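11S globulin seed storage protein (Amaranthus hypochondriacus, PDB 3QAC) probably serves as a seed storage protein, a nutrient reservoir built from two cupin domains in each subunit. Local coordinates at residues C14-L19 / Q382-V387; E36-N41 / G375-V380; G355-V360 / S366-E371; I386-F391 / F395-F400. All coordinates share one frame; numbering follows the deposited sequence.

Contact 1. Residues C14-L19 / Q382-V387; sequences CQIDRL and QNFAIV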
loop_
_atom_site.group_PDB
_atom_site.type_symbol
_atom_site.label_atom_id
_atom_site.label_comp_id
_atom_site.label_asym_id
_atom_site.label_seq_id
_atom_site.Cartn_x
_atom_site.Cartn_y
_atom_site.Cartn_z
ATOM N N CYS A 14 -8.435 -5.305 15.453
ATOM C CA CYS A 14 -9.587 -4.425 15.256
ATOM C C CYS A 14 -10.927 -5.029 15.661
ATOM O O CYS A 14 -11.948 -4.371 15.528
ATOM C CB CYS A 14 -9.647 -3.891 13.819
ATOM S SG CYS A 14 -8.266 -2.832 13.419
ATOM N N GLN A 15 -10.925 -6.271 16.147
ATOM C CA GLN A 15 -12.095 -6.838 16.818
ATOM C C GLN A 15 -12.197 -6.183 18.185
ATOM O O GLN A 15 -11.795 -6.744 19.187
ATOM C CB GLN A 15 -11.927 -8.339 17.024
ATOM C CG GLN A 15 -11.756 -9.114 15.743
ATOM C CD GLN A 15 -12.981 -9.030 14.877
ATOM O OE1 GLN A 15 -13.123 -8.108 14.073
ATOM N NE2 GLN A 15 -13.885 -9.988 15.038
ATOM N N ILE A 16 -12.746 -4.985 18.218
ATOM C CA ILE A 16 -12.739 -4.187 19.411
ATOM C C ILE A 16 -14.125 -4.119 20.046
ATOM O O ILE A 16 -15.107 -3.780 19.379
ATOM C CB ILE A 16 -12.210 -2.797 19.068
ATOM C CG1 ILE A 16 -10.690 -2.868 18.931
ATOM C CG2 ILE A 16 -12.652 -1.764 20.094
ATOM C CD1 ILE A 16 -10.126 -1.656 18.308
ATOM N N ASP A 17 -14.204 -4.482 21.328
ATOM C CA ASP A 17 -15.434 -4.267 22.092
ATOM C C ASP A 17 -15.218 -3.349 23.276
ATOM O O ASP A 17 -16.158 -3.025 23.995
ATOM C CB ASP A 17 -16.117 -5.569 22.540
ATOM C CG ASP A 17 -15.240 -6.770 22.381
ATOM O OD1 ASP A 17 -15.527 -7.577 21.462
ATOM O OD2 ASP A 17 -14.273 -6.900 23.167
ATOM N N ARG A 18 -13.989 -2.901 23.467
ATOM C CA ARG A 18 -13.721 -1.961 24.537
ATOM C C ARG A 18 -12.656 -0.949 24.129
ATOM O O ARG A 18 -11.534 -1.313 23.794
ATOM C CB ARG A 18 -13.277 -2.721 25.793
ATOM C CG ARG A 18 -12.965 -1.843 26.993
ATOM C CD ARG A 18 -12.456 -2.713 28.162
ATOM N NE ARG A 18 -12.254 -1.950 29.391
ATOM C CZ ARG A 18 -11.097 -1.392 29.731
ATOM N NH1 ARG A 18 -10.049 -1.523 28.934
ATOM N NH2 ARG A 18 -10.986 -0.703 30.862
ATOM N N LEU A 19 -13.010 0.327 24.155
ATOM C CA LEU A 19 -12.023 1.368 23.961
ATOM C C LEU A 19 -11.893 2.080 25.278
ATOM O O LEU A 19 -12.753 1.977 26.149
ATOM C CB LEU A 19 -12.438 2.354 22.888
ATOM C CG LEU A 19 -12.627 1.831 21.470
ATOM C CD1 LEU A 19 -13.337 2.897 20.617
ATOM C CD2 LEU A 19 -11.301 1.404 20.858
ATOM N N GLN A 382 -11.818 3.118 12.024
ATOM C CA GLN A 382 -12.519 3.328 10.770
ATOM C C GLN A 382 -13.875 2.679 10.832
ATOM O O GLN A 382 -13.988 1.510 11.206
ATOM C CB GLN A 382 -11.749 2.726 9.589
ATOM C CG GLN A 382 -12.543 2.774 8.272
ATOM C CD GLN A 382 -11.892 1.996 7.134
ATOM O OE1 GLN A 382 -12.235 2.201 5.967
ATOM N NE2 GLN A 382 -10.954 1.105 7.465
ATOM N N ASN A 383 -14.895 3.449 10.468
ATOM C CA ASN A 383 -16.248 2.960 10.313
ATOM C C ASN A 383 -16.989 2.820 11.629
ATOM O O ASN A 383 -18.196 2.640 11.625
ATOM C CB ASN A 383 -16.294 1.646 9.511
ATOM C CG ASN A 383 -16.229 1.867 7.996
ATOM O OD1 ASN A 383 -16.501 0.950 7.220
ATOM N ND2 ASN A 383 -15.881 3.085 7.576
ATOM N N PHE A 384 -16.281 2.917 12.753
ATOM C CA PHE A 384 -16.969 2.896 14.037
ATOM C C PHE A 384 -17.785 4.179 14.204
ATOM O O PHE A 384 -17.270 5.291 14.046
ATOM C CB PHE A 384 -15.993 2.706 15.211
ATOM C CG PHE A 384 -15.586 1.253 15.460
ATOM C CD1 PHE A 384 -15.384 0.789 16.761
ATOM C CD2 PHE A 384 -15.393 0.373 14.405
ATOM C CE1 PHE A 384 -14.996 -0.529 17.013
ATOM C CE2 PHE A 384 -15.015 -0.956 14.639
ATOM C CZ PHE A 384 -14.815 -1.407 15.963
ATOM N N ALA A 385 -19.056 4.014 14.539
ATOM C CA ALA A 385 -19.941 5.149 14.732
ATOM C C ALA A 385 -19.686 5.841 16.059
ATOM O O ALA A 385 -19.405 5.193 17.074
ATOM C CB ALA A 385 -21.374 4.726 14.630
ATOM N N ILE A 386 -19.785 7.167 16.037
ATOM C CA ILE A 386 -19.448 7.978 17.186
ATOM C C ILE A 386 -20.276 9.268 17.280
ATOM O O ILE A 386 -20.633 9.861 16.261
ATOM C CB ILE A 386 -17.935 8.271 17.247
ATOM C CG1 ILE A 386 -17.640 9.351 18.276
ATOM C CG2 ILE A 386 -17.389 8.680 15.870
ATOM C CD1 ILE A 386 -16.192 9.626 18.453
ATOM N N VAL A 387 -20.611 9.649 18.516
ATOM C CA VAL A 387 -21.256 10.921 18.845
ATOM C C VAL A 387 -20.451 11.633 19.934
ATOM O O VAL A 387 -19.844 11.007 20.801
ATOM C CB VAL A 387 -22.730 10.727 19.297
ATOM C CG1 VAL A 387 -22.817 9.811 20.521
ATOM C CG2 VAL A 387 -23.404 12.079 19.554
#
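Phe384 reaches from the start of strand 385-391 to the loop 14-19, so that a residue of the C-terminal cupin barrel touches the N-terminal arm of the chain. Along 382-387 the loop comes first: Asn383, which does not reach the arm, gives its ND2 to the backbone oxygens of Asn341 and Leu342, which ties down the residue just before the aromatic one. At Phe384, CG stands anti to the carbonyl carbon (chi1 -82°), and this sends the ring outward to the arm. Its leading corner does the touching. CE1 lies 4.0 Å from Ile16 O, which sits at the ring edge near the ring plane, and 4.1 Å from the branch methyl Ile16 CG2. CZ meets Cys14 O obliquely at 4.1 Å. From Ala385 onward the chain enters the strand, and Ile386 turns to the barrel strands 335-341 and 354-360.

A phenylalanine suits this place because its C-H rim, slightly positive, can lie beside carbonyl oxygens while its carbons pack against isoleucine. The arm is held by other means as well: Cys14 is disulfide-bonded to Cys47, and Ile16 O accepts a hydrogen bond from Asn361 ND2. Replacing Phe384 with an alanine would probably open a gap beside Ile16 CG2 and leave the Cys14 and Ile16 carbonyls without their aromatic neighbour. A few loose contacts, one between carbons and two of ring C-H groups beside carbonyl oxygens, imply that the ring lends the arm a modest, undirected contact, the firmer ties coming from Cys47 and Asn361.

Contact 2. Residues E36-N41 / G375-V380; sequences EVWDSN and GQLVVV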
loop_
_atom_site.group_PDB
_atom_site.type_symbol
_atom_site.label_atom_id
_atom_site.label_comp_id
_atom_site.label_asym_id
_atom_site.label_seq_id
_atom_site.Cartn_x
_atom_site.Cartn_y
_atom_site.Cartn_z
ATOM N N GLU A 36 5.806 12.661 26.698
ATOM C CA GLU A 36 4.862 11.686 27.192
ATOM C C GLU A 36 4.418 10.748 26.082
ATOM O O GLU A 36 3.949 11.190 25.017
ATOM C CB GLU A 36 3.679 12.405 27.803
ATOM C CG GLU A 36 4.112 13.530 28.714
ATOM C CD GLU A 36 2.947 14.332 29.230
ATOM O OE1 GLU A 36 2.850 15.522 28.881
ATOM O OE2 GLU A 36 2.124 13.770 29.984
ATOM N N VAL A 37 4.564 9.449 26.332
ATOM C CA VAL A 37 4.316 8.444 25.305
ATOM C C VAL A 37 3.129 7.572 25.667
ATOM O O VAL A 37 3.099 6.946 26.749
ATOM C CB VAL A 37 5.545 7.557 25.083
ATOM C CG1 VAL A 37 5.290 6.556 23.952
ATOM C CG2 VAL A 37 6.777 8.422 24.816
ATOM N N TRP A 38 2.138 7.542 24.773
ATOM C CA TRP A 38 0.998 6.681 24.998
ATOM C C TRP A 38 1.469 5.257 24.789
ATOM O O TRP A 38 2.531 5.039 24.217
ATOM C CB TRP A 38 -0.165 7.027 24.079
ATOM C CG TRP A 38 -1.044 8.123 24.612
ATOM C CD1 TRP A 38 -2.307 7.991 25.119
ATOM C CD2 TRP A 38 -0.727 9.518 24.684
ATOM N NE1 TRP A 38 -2.790 9.222 25.507
ATOM C CE2 TRP A 38 -1.836 10.174 25.245
ATOM C CE3 TRP A 38 0.393 10.278 24.329
ATOM C CZ2 TRP A 38 -1.861 11.558 25.456
ATOM C CZ3 TRP A 38 0.368 11.642 24.534
ATOM C CH2 TRP A 38 -0.751 12.270 25.095
ATOM N N ASP A 39 0.680 4.301 25.257
ATOM C CA ASP A 39 1.024 2.887 25.150
ATOM C C ASP A 39 0.613 2.358 23.784
ATOM O O ASP A 39 -0.559 2.117 23.522
ATOM C CB ASP A 39 0.334 2.102 26.273
ATOM C CG ASP A 39 0.689 0.624 26.277
ATOM O OD1 ASP A 39 1.465 0.155 25.417
ATOM O OD2 ASP A 39 0.170 -0.084 27.157
ATOM N N SER A 40 1.592 2.162 22.916
ATOM C CA SER A 40 1.326 1.686 21.573
ATOM C C SER A 40 0.866 0.244 21.542
ATOM O O SER A 40 0.450 -0.238 20.490
ATOM C CB SER A 40 2.565 1.839 20.694
ATOM O OG SER A 40 2.976 3.180 20.663
ATOM N N ASN A 41 0.943 -0.450 22.679
ATOM C CA ASN A 41 0.482 -1.836 22.726
ATOM C C ASN A 41 -1.010 -1.898 22.914
ATOM O O ASN A 41 -1.624 -2.902 22.603
ATOM C CB ASN A 41 1.146 -2.628 23.852
ATOM C CG ASN A 41 2.568 -2.997 23.543
ATOM O OD1 ASN A 41 2.844 -3.630 22.527
ATOM N ND2 ASN A 41 3.485 -2.615 24.428
ATOM N N GLY A 375 -6.156 16.225 27.427
ATOM C CA GLY A 375 -4.963 15.406 27.359
ATOM C C GLY A 375 -5.244 13.938 27.173
ATOM O O GLY A 375 -4.316 13.143 27.081
ATOM N N GLN A 376 -6.516 13.572 27.147
ATOM C CA GLN A 376 -6.893 12.196 26.860
ATOM C C GLN A 376 -7.255 12.042 25.394
ATOM O O GLN A 376 -7.715 12.995 24.752
ATOM C CB GLN A 376 -8.100 11.791 27.680
ATOM C CG GLN A 376 -7.975 12.061 29.168
ATOM C CD GLN A 376 -9.182 11.551 29.932
ATOM O OE1 GLN A 376 -10.322 11.750 29.516
ATOM N NE2 GLN A 376 -8.934 10.886 31.051
ATOM N N LEU A 377 -7.078 10.837 24.869
ATOM C CA LEU A 377 -7.488 10.574 23.512
ATOM C C LEU A 377 -8.223 9.272 23.485
ATOM O O LEU A 377 -8.009 8.415 24.332
ATOM C CB LEU A 377 -6.278 10.526 22.577
ATOM C CG LEU A 377 -5.237 9.430 22.863
ATOM C CD1 LEU A 377 -5.721 8.089 22.324
ATOM C CD2 LEU A 377 -3.889 9.802 22.243
ATOM N N VAL A 378 -9.105 9.115 22.515
ATOM C CA VAL A 378 -9.647 7.804 22.242
ATOM C C VAL A 378 -9.402 7.496 20.780
ATOM O O VAL A 378 -9.387 8.399 19.933
ATOM C CB VAL A 378 -11.142 7.719 22.564
ATOM C CG1 VAL A 378 -11.931 8.809 21.800
ATOM C CG2 VAL A 378 -11.670 6.315 22.261
ATOM N N VAL A 379 -9.210 6.221 20.485
ATOM C CA VAL A 379 -9.043 5.802 19.120
ATOM C C VAL A 379 -10.383 5.358 18.603
ATOM O O VAL A 379 -10.982 4.401 19.116
ATOM C CB VAL A 379 -8.072 4.625 18.997
ATOM C CG1 VAL A 379 -7.957 4.172 17.533
ATOM C CG2 VAL A 379 -6.725 5.001 19.546
ATOM N N VAL A 380 -10.864 6.063 17.595
ATOM C CA VAL A 380 -12.054 5.658 16.878
ATOM C C VAL A 380 -11.647 4.903 15.627
ATOM O O VAL A 380 -11.093 5.485 14.707
ATOM C CB VAL A 380 -12.891 6.858 16.427
ATOM C CG1 VAL A 380 -14.264 6.370 15.973
ATOM C CG2 VAL A 380 -13.004 7.917 17.557
#
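The interface between the two cupin domains of the subunit is bridged here: Trp38, which follows Val37 in the N-terminal domain, lies against strand 377-380, the outermost strand of a C-terminal sheet. Leu377 sets its CD2 methyl over one face of the indole, 3.6 Å from the centroid of the five-membered ring and 15° off its normal, a CH-pi contact. The same methyl is 3.5 Å from Trp38 NE1 and 3.7 Å from Trp38 CE2. Leu377 holds CG between the backbone N and the carbonyl carbon (chi1 62°), a crowded rotamer that, with chi2 also near +60°, brings CD2 over the ring. The six-membered part of the indole is met differently, at its edge: Gly375 O lies near the ring plane, 3.3 Å from Trp38 CZ2. Gly375 has a positive phi, easily adopted without a side chain, and its carbonyl also receives a weak hydrogen bond from Arg54 NH2.

Tryptophan suits the site because it offers a broad apolar face to leucine and still has an N-H for a polar neighbour. That N-H is given to Leu22 O, and this bond limits rotation of the ring. Phe45 of helix 43-48 touches both Trp38 and Leu377. Between Trp38 and Leu377 the cohesion is dispersion and CH-pi contact, with polar links such as Gln376 to Glu23 beside it, while the buried indole nitrogen is satisfied by Leu22 O.

Contact 3. Residues G355-V360 / S366-E371; sequences GRIQIV and SVFDEE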
loop_
_atom_site.group_PDB
_atom_site.type_symbol
_atom_site.label_atom_id
_atom_site.label_comp_id
_atom_site.label_asym_id
_atom_site.label_seq_id
_atom_site.Cartn_x
_atom_site.Cartn_y
_atom_site.Cartn_z
ATOM N N GLY A 355 -16.293 15.969 27.194
ATOM C CA GLY A 355 -17.380 15.463 26.386
ATOM C C GLY A 355 -17.782 14.046 26.726
ATOM O O GLY A 355 -16.932 13.210 27.044
ATOM N N ARG A 356 -19.085 13.783 26.696
ATOM C CA ARG A 356 -19.575 12.412 26.745
ATOM C C ARG A 356 -19.423 11.866 25.324
ATOM O O ARG A 356 -20.082 12.308 24.377
ATOM C CB ARG A 356 -21.025 12.327 27.271
ATOM C CG ARG A 356 -21.881 11.143 26.746
ATOM C CD ARG A 356 -22.440 10.221 27.857
ATOM N NE ARG A 356 -21.381 9.641 28.687
ATOM C CZ ARG A 356 -21.543 8.633 29.553
ATOM N NH1 ARG A 356 -22.735 8.058 29.713
ATOM N NH2 ARG A 356 -20.504 8.188 30.261
ATOM N N ILE A 357 -18.509 10.925 25.182
ATOM C CA ILE A 357 -18.240 10.347 23.893
ATOM C C ILE A 357 -18.754 8.931 23.888
ATOM O O ILE A 357 -18.489 8.151 24.794
ATOM C CB ILE A 357 -16.730 10.414 23.560
ATOM C CG1 ILE A 357 -16.312 11.881 23.413
ATOM C CG2 ILE A 357 -16.423 9.643 22.284
ATOM C CD1 ILE A 357 -14.828 12.096 23.374
ATOM N N GLN A 358 -19.529 8.605 22.872
ATOM C CA GLN A 358 -19.988 7.239 22.748
ATOM C C GLN A 358 -19.664 6.669 21.359
ATOM O O GLN A 358 -19.892 7.321 20.319
ATOM C CB GLN A 358 -21.473 7.103 23.106
ATOM C CG GLN A 358 -21.896 5.639 23.180
ATOM C CD GLN A 358 -23.317 5.426 23.672
ATOM O OE1 GLN A 358 -24.163 6.332 23.628
ATOM N NE2 GLN A 358 -23.590 4.212 24.129
ATOM N N ILE A 359 -19.113 5.454 21.371
ATOM C CA ILE A 359 -18.605 4.805 20.181
ATOM C C ILE A 359 -19.190 3.406 20.090
ATOM O O ILE A 359 -19.263 2.672 21.089
ATOM C CB ILE A 359 -17.070 4.730 20.210
ATOM C CG1 ILE A 359 -16.479 6.120 20.432
ATOM C CG2 ILE A 359 -16.518 4.038 18.962
ATOM C CD1 ILE A 359 -14.975 6.116 20.536
ATOM N N VAL A 360 -19.621 3.059 18.884
ATOM C CA VAL A 360 -20.287 1.800 18.613
ATOM C C VAL A 360 -19.517 1.030 17.550
ATOM O O VAL A 360 -18.989 1.623 16.597
ATOM C CB VAL A 360 -21.701 2.059 18.073
ATOM C CG1 VAL A 360 -22.408 0.743 17.722
ATOM C CG2 VAL A 360 -22.508 2.880 19.060
ATOM N N SER A 366 -21.924 -0.782 22.143
ATOM C CA SER A 366 -21.148 0.351 22.617
ATOM C C SER A 366 -19.787 -0.170 23.053
ATOM O O SER A 366 -19.702 -1.178 23.740
ATOM C CB SER A 366 -21.856 1.040 23.781
ATOM O OG SER A 366 -21.040 2.052 24.357
ATOM N N VAL A 367 -18.712 0.476 22.625
ATOM C CA VAL A 367 -17.390 0.017 23.037
ATOM C C VAL A 367 -16.768 1.117 23.844
ATOM O O VAL A 367 -15.657 1.008 24.336
ATOM C CB VAL A 367 -16.495 -0.343 21.846
ATOM C CG1 VAL A 367 -17.017 -1.620 21.169
ATOM C CG2 VAL A 367 -16.395 0.845 20.852
ATOM N N PHE A 368 -17.530 2.183 23.993
ATOM C CA PHE A 368 -17.038 3.356 24.669
ATOM C C PHE A 368 -18.213 4.239 25.022
ATOM O O PHE A 368 -19.058 4.536 24.176
ATOM C CB PHE A 368 -16.073 4.130 23.770
ATOM C CG PHE A 368 -15.291 5.154 24.503
ATOM C CD1 PHE A 368 -15.608 6.493 24.397
ATOM C CD2 PHE A 368 -14.249 4.770 25.337
ATOM C CE1 PHE A 368 -14.880 7.439 25.091
ATOM C CE2 PHE A 368 -13.530 5.698 26.036
ATOM C CZ PHE A 368 -13.847 7.040 25.919
ATOM N N ASP A 369 -18.265 4.636 26.284
ATOM C CA ASP A 369 -19.264 5.573 26.760
ATOM C C ASP A 369 -18.713 6.197 28.027
ATOM O O ASP A 369 -19.048 5.790 29.131
ATOM C CB ASP A 369 -20.603 4.883 27.028
ATOM C CG ASP A 369 -21.728 5.885 27.328
ATOM O OD1 ASP A 369 -21.494 7.113 27.197
ATOM O OD2 ASP A 369 -22.844 5.441 27.696
ATOM N N GLU A 370 -17.832 7.172 27.843
ATOM C CA GLU A 370 -17.091 7.775 28.932
ATOM C C GLU A 370 -16.935 9.238 28.561
ATOM O O GLU A 370 -17.244 9.627 27.429
ATOM C CB GLU A 370 -15.706 7.127 29.023
ATOM C CG GLU A 370 -15.185 6.885 30.452
ATOM C CD GLU A 370 -13.654 6.883 30.534
ATOM O OE1 GLU A 370 -13.033 5.830 30.221
ATOM O OE2 GLU A 370 -13.079 7.945 30.906
ATOM N N GLU A 371 -16.435 10.037 29.500
ATOM C CA GLU A 371 -16.156 11.444 29.244
ATOM C C GLU A 371 -14.680 11.643 28.948
ATOM O O GLU A 371 -13.825 11.175 29.699
ATOM C CB GLU A 371 -16.513 12.294 30.459
ATOM C CG GLU A 371 -17.986 12.327 30.801
ATOM C CD GLU A 371 -18.239 12.898 32.195
ATOM O OE1 GLU A 371 -17.325 13.568 32.741
ATOM O OE2 GLU A 371 -19.346 12.670 32.743
#
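Ile357 and Glu370 exchange backbone hydrogen bonds in the antiparallel hairpin of strands 354-360 and 366-373, part of the C-terminal cupin barrel. Ile357 N gives to Glu370 O at 2.9 Å, nearly straight at 166°, and Glu370 N returns a longer bond to Ile357 O. Further along, Ile359 N donates to Phe368 O at 3.0 Å. Ile359 O then takes a 2.7 Å bond from Val367 N and a weak one from Phe368 N: two residues facing one, a classic beta bulge that shifts the register by one before Val360 pairs with Ser366.

On the face of Arg356, Gln358 and Asp369, opposite charges pair. Arg356 bends at chi2 and chi3, bringing its guanidinium close to Asp369, whose OD1 lies over one face and well out of plane; the attraction is of charges alone, and the exact place of that oxygen is doubtful. Gln358 extends its amide beside the Asp369 carboxylate, the planes stacked 14° apart, and NE2 gives a weak bond to Ser366 OG. Its OE1 accepts from Glu216 N of the second subunit, so an amide, donor and acceptor at once, serves both the hairpin and the trimer interface.

The other face carries Ile357, Ile359 and Phe368, with Glu370 at its exposed margin. Beta-branched Ile357 and Ile359 suit a strand and supply the carbons that Phe368 packs on: CG of Phe368 is anti to its N (chi1 -166°), which swings the ring across toward Ile357 and Ile359. Ile357 CB meets its edge in plane, 3.8 Å from Phe368 CE1.

Contact 4. Residues I386-F391 / F395-F400; sequences IVKQAF and FEWVSF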
loop_
_atom_site.group_PDB
_atom_site.type_symbol
_atom_site.label_atom_id
_atom_site.label_comp_id
_atom_site.label_asym_id
_atom_site.label_seq_id
_atom_site.Cartn_x
_atom_site.Cartn_y
_atom_site.Cartn_z
ATOM N N ILE A 386 -19.785 7.167 16.037
ATOM C CA ILE A 386 -19.448 7.978 17.186
ATOM C C ILE A 386 -20.276 9.268 17.280
ATOM O O ILE A 386 -20.633 9.861 16.261
ATOM C CB ILE A 386 -17.935 8.271 17.247
ATOM C CG1 ILE A 386 -17.640 9.351 18.276
ATOM C CG2 ILE A 386 -17.389 8.680 15.870
ATOM C CD1 ILE A 386 -16.192 9.626 18.453
ATOM N N VAL A 387 -20.611 9.649 18.516
ATOM C CA VAL A 387 -21.256 10.921 18.845
ATOM C C VAL A 387 -20.451 11.633 19.934
ATOM O O VAL A 387 -19.844 11.007 20.801
ATOM C CB VAL A 387 -22.730 10.727 19.297
ATOM C CG1 VAL A 387 -22.817 9.811 20.521
ATOM C CG2 VAL A 387 -23.404 12.079 19.554
ATOM N N LYS A 388 -20.388 12.948 19.856
ATOM C CA LYS A 388 -19.630 13.706 20.836
ATOM C C LYS A 388 -20.558 14.739 21.443
ATOM O O LYS A 388 -21.106 15.581 20.733
ATOM C CB LYS A 388 -18.431 14.413 20.193
ATOM C CG LYS A 388 -17.681 13.589 19.144
ATOM C CD LYS A 388 -16.354 14.271 18.780
ATOM C CE LYS A 388 -15.624 13.559 17.659
ATOM N NZ LYS A 388 -16.231 13.882 16.346
ATOM N N GLN A 389 -20.748 14.661 22.753
ATOM C CA GLN A 389 -21.630 15.588 23.443
ATOM C C GLN A 389 -20.828 16.437 24.414
ATOM O O GLN A 389 -20.328 15.945 25.430
ATOM C CB GLN A 389 -22.735 14.824 24.159
ATOM C CG GLN A 389 -23.396 15.585 25.275
ATOM C CD GLN A 389 -24.685 16.220 24.842
ATOM O OE1 GLN A 389 -25.716 15.551 24.727
ATOM N NE2 GLN A 389 -24.642 17.523 24.599
ATOM N N ALA A 390 -20.677 17.715 24.079
ATOM C CA ALA A 390 -19.957 18.648 24.938
ATOM C C ALA A 390 -20.706 18.869 26.252
ATOM O O ALA A 390 -21.940 18.804 26.307
ATOM C CB ALA A 390 -19.750 19.974 24.218
ATOM N N PHE A 391 -19.960 19.137 27.312
ATOM C CA PHE A 391 -20.583 19.577 28.551
ATOM C C PHE A 391 -20.459 21.093 28.676
ATOM O O PHE A 391 -20.110 21.772 27.704
ATOM C CB PHE A 391 -20.015 18.841 29.765
ATOM C CG PHE A 391 -20.475 17.413 29.863
ATOM C CD1 PHE A 391 -21.816 17.089 29.674
ATOM C CD2 PHE A 391 -19.575 16.392 30.143
ATOM C CE1 PHE A 391 -22.249 15.769 29.764
ATOM C CE2 PHE A 391 -19.997 15.075 30.237
ATOM C CZ PHE A 391 -21.336 14.761 30.046
ATOM N N PHE A 395 -16.216 21.431 24.427
ATOM C CA PHE A 395 -15.334 20.302 24.205
ATOM C C PHE A 395 -14.604 20.540 22.899
ATOM O O PHE A 395 -15.223 20.848 21.886
ATOM C CB PHE A 395 -16.135 18.998 24.153
ATOM C CG PHE A 395 -15.310 17.797 23.794
ATOM C CD1 PHE A 395 -15.331 17.283 22.507
ATOM C CD2 PHE A 395 -14.507 17.188 24.738
ATOM C CE1 PHE A 395 -14.582 16.174 22.187
ATOM C CE2 PHE A 395 -13.753 16.098 24.418
ATOM C CZ PHE A 395 -13.785 15.589 23.141
ATOM N N GLU A 396 -13.288 20.418 22.930
ATOM C CA GLU A 396 -12.479 20.723 21.766
ATOM C C GLU A 396 -11.451 19.636 21.580
ATOM O O GLU A 396 -10.806 19.202 22.529
ATOM C CB GLU A 396 -11.817 22.089 21.940
ATOM C CG GLU A 396 -12.801 23.093 22.526
ATOM O OE1 GLU A 396 -11.211 24.730 21.972
ATOM O OE2 GLU A 396 -12.941 25.330 23.182
ATOM N N TRP A 397 -11.303 19.192 20.345
ATOM C CA TRP A 397 -10.464 18.053 20.071
ATOM C C TRP A 397 -9.717 18.229 18.763
ATOM O O TRP A 397 -10.161 18.942 17.872
ATOM C CB TRP A 397 -11.349 16.826 19.958
ATOM C CG TRP A 397 -12.169 16.785 18.693
ATOM C CD1 TRP A 397 -11.847 16.148 17.532
ATOM C CD2 TRP A 397 -13.454 17.380 18.474
ATOM N NE1 TRP A 397 -12.847 16.301 16.608
ATOM C CE2 TRP A 397 -13.848 17.053 17.162
ATOM C CE3 TRP A 397 -14.315 18.153 19.262
ATOM C CZ2 TRP A 397 -15.054 17.484 16.615
ATOM C CZ3 TRP A 397 -15.516 18.573 18.723
ATOM C CH2 TRP A 397 -15.874 18.241 17.413
ATOM N N VAL A 398 -8.565 17.588 18.667
ATOM C CA VAL A 398 -7.946 17.382 17.384
ATOM C C VAL A 398 -8.050 15.901 17.028
ATOM O O VAL A 398 -7.820 15.021 17.869
ATOM C CB VAL A 398 -6.496 17.872 17.347
ATOM C CG1 VAL A 398 -5.834 17.448 16.045
ATOM C CG2 VAL A 398 -6.442 19.388 17.497
ATOM N N SER A 399 -8.441 15.647 15.787
ATOM C CA SER A 399 -8.535 14.308 15.247
ATOM C C SER A 399 -7.420 14.085 14.233
ATOM O O SER A 399 -7.346 14.766 13.208
ATOM C CB SER A 399 -9.890 14.103 14.576
ATOM O OG SER A 399 -10.928 14.012 15.528
ATOM N N PHE A 400 -6.543 13.133 14.525
ATOM C CA PHE A 400 -5.523 12.751 13.563
ATOM C C PHE A 400 -6.151 11.604 12.791
ATOM O O PHE A 400 -6.766 10.722 13.381
ATOM C CB PHE A 400 -4.245 12.349 14.292
ATOM C CG PHE A 400 -3.695 13.434 15.190
ATOM C CD1 PHE A 400 -4.124 13.552 16.506
ATOM C CD2 PHE A 400 -2.762 14.354 14.707
ATOM C CE1 PHE A 400 -3.621 14.556 17.317
ATOM C CE2 PHE A 400 -2.256 15.350 15.515
ATOM C CZ PHE A 400 -2.679 15.456 16.809
#
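Lys388 lays its aliphatic chain over one face of the Trp397 indole inside the C-terminal cupin barrel, where strands 385-391 and 394-401 belong to different sheets and face each other across the interior. The axes of the two short segments make 134° and come no closer than 7.5 Å, so side chains must span the gap. Lys388 CD stands 4.0 Å from the centroid of the indole six-membered ring of Trp397, only 8° off its normal, a CH-pi contact placed over the middle of the ring. The chain crosses the indole at about a right angle and stays extended until chi4 (78°), where it bends and carries NZ to 3.8 Å from Trp397 CZ2.

Lysine fits because four methylenes give it the reach and the apolar flank that an aromatic face accepts. Met336 and Met348, from the neighbouring strands 335-341 and 346-351, touch both Lys388 and Trp397, and His339 also lies against Lys388. Shortening the residue to an alanine would probably leave that face of Trp397 without its methylene cover and open a gap between the two sheets.

Nearer the turn that links the strands, the backbones draw together, the CA atoms of Ala390 and Phe395 being 5.0 Å apart. Ala390, with a lone methyl, suits this narrow end. The ring of Phe395 approaches Lys388 CD obliquely, with CE1 4.3 Å away. At the base of that aromatic side chain, Phe395 CB rests on Ala390 CB at 3.7 Å.

In the fold
Contacts 3 and 4 meet through strands 354-360 and 385-391, neighbours in one sheet of the C-terminal cupin domain, while 394-401 belongs to the facing sheet; their centres are about 10 Å apart, and backbone pairs such as Arg356 N to Gln389 O (2.8 Å) join them. Contact 1 shares Ile386 and Val387 with contact 4 and lies, centre to centre, about 10 Å from contact 3; there Leu19 N reaches Val367 O at 2.7 Å, tying the N-terminal arm to the bulged hairpin. Contact 2, its centre about 15 Å from each of the other centres, joins the two cupin domains; Val380 CG2 packs on Ile386 CD1 at 3.7 Å. Contacts 1, 3 and 4 also touch the second subunit.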